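Side-chain contact in catechol 2,3-dioxygenase (Rhodococcus sp., PDB 2WL9), which probably cleaves the aromatic ring of catechols next to the two hydroxyls, using iron and dioxygen, in the breakdown of aromatic hydrocarbons: residues Phe177-Pro180 with Asn181-Gly185. Numbering follows the deposited sequence.
Sequences FALP and NGAVG
Asn181 and Leu179 meet at the tip of a β-hairpin, where Asn181 OD1 lies 4.0 Å from Leu179 CB. Asn181 is the third residue of a type I turn running from Leu179 to Gly182, with Pro180 second. Its CG sits between the backbone N and the carbonyl carbon (chi1 72°), which turns the amide forward along the chain; OD1 thereby accepts a weak hydrogen bond from the N-H of Ala183, at 3.4 Å. Gly182 closes the turn, its N reaching Leu179 O at 3.2 Å from well above the carbonyl plane rather than along a lone pair. With its positive phi, it is the bulge residue of a type I turn plus G1 bulge.

With Ala183 the arms begin to pair and the bulge is completed: its O takes the N-H of Leu179 at 2.9 Å, while its methyl CB stands 4.1 Å from Leu179 CD1, a light apolar touch. Val184 and Ala178 form a non-hydrogen-bonded antiparallel pair on one face. The CG1 of Val184, anti to its own N (chi1 -174°), comes within 3.3 Å of Phe177 O, and its CA-H makes a bent C-H...O contact with the same oxygen. That oxygen also accepts the N-H of Gly185, which in return offers its O to Phe177 N in a nearly straight bond (170° at the hydrogen), lying in the carbonyl plane. On the face away from Ala178 and Val184, Leu179 leans toward the Gly185 backbone, with CG 3.6 Å from Gly185 N and CD1 beside it.

The hairpin joins strand 177-178 to the start of strand 184-191, at the surface of the iron-bearing half of the chain. The Phe177 ring meets that of Tyr175, and strand 184-191 runs on to pair with strands 170-173 and 199-201.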
# COMPACT_ATOMS: atom_id res chain seq x y z
N PHE C 177 -13.76 -26.86 30.60
CA PHE C 177 -15.15 -27.35 30.63
C PHE C 177 -15.47 -27.98 31.97
O PHE C 177 -14.62 -28.64 32.57
CB PHE C 177 -15.38 -28.39 29.54
CG PHE C 177 -15.05 -27.92 28.15
CD1 PHE C 177 -15.84 -26.97 27.51
CD2 PHE C 177 -13.97 -28.47 27.47
CE1 PHE C 177 -15.54 -26.55 26.20
CE2 PHE C 177 -13.66 -28.06 26.17
CZ PHE C 177 -14.45 -27.10 25.54
N ALA C 178 -16.70 -27.78 32.45
CA ALA C 178 -17.14 -28.42 33.68
C ALA C 178 -17.57 -29.86 33.41
O ALA C 178 -18.43 -30.11 32.57
CB ALA C 178 -18.29 -27.63 34.32
N LEU C 179 -16.95 -30.80 34.12
CA LEU C 179 -17.29 -32.22 34.00
C LEU C 179 -18.29 -32.63 35.09
O LEU C 179 -18.42 -31.93 36.10
CB LEU C 179 -16.02 -33.09 34.04
CG LEU C 179 -15.01 -32.90 32.90
CD1 LEU C 179 -13.76 -33.75 33.13
CD2 LEU C 179 -15.63 -33.20 31.52
N PRO C 180 -19.01 -33.76 34.88
CA PRO C 180 -20.03 -34.24 35.81
C PRO C 180 -19.59 -34.39 37.27
O PRO C 180 -20.38 -34.14 38.17
CB PRO C 180 -20.39 -35.63 35.25
CG PRO C 180 -20.13 -35.51 33.80
CD PRO C 180 -18.96 -34.58 33.65
N ASN C 181 -18.34 -34.80 37.50
CA ASN C 181 -17.91 -35.11 38.87
C ASN C 181 -17.34 -33.92 39.63
O ASN C 181 -16.90 -34.05 40.77
CB ASN C 181 -16.97 -36.33 38.91
CG ASN C 181 -15.59 -36.04 38.35
OD1 ASN C 181 -15.43 -35.37 37.33
ND2 ASN C 181 -14.56 -36.57 39.01
N GLY C 182 -17.37 -32.74 39.00
CA GLY C 182 -16.78 -31.53 39.56
C GLY C 182 -15.35 -31.29 39.09
O GLY C 182 -14.74 -30.28 39.47
N ALA C 183 -14.82 -32.21 38.30
CA ALA C 183 -13.53 -32.02 37.63
C ALA C 183 -13.67 -31.07 36.44
O ALA C 183 -14.78 -30.71 36.04
CB ALA C 183 -12.96 -33.36 37.17
N VAL C 184 -12.54 -30.68 35.88
CA VAL C 184 -12.49 -29.76 34.74
C VAL C 184 -11.76 -30.42 33.56
O VAL C 184 -10.65 -30.93 33.73
CB VAL C 184 -11.77 -28.44 35.11
CG1 VAL C 184 -11.86 -27.43 33.97
CG2 VAL C 184 -12.35 -27.84 36.39
N GLY C 185 -12.39 -30.42 32.39
CA GLY C 185 -11.73 -30.83 31.15
C GLY C 185 -10.93 -29.65 30.63
O GLY C 185 -11.45 -28.53 30.56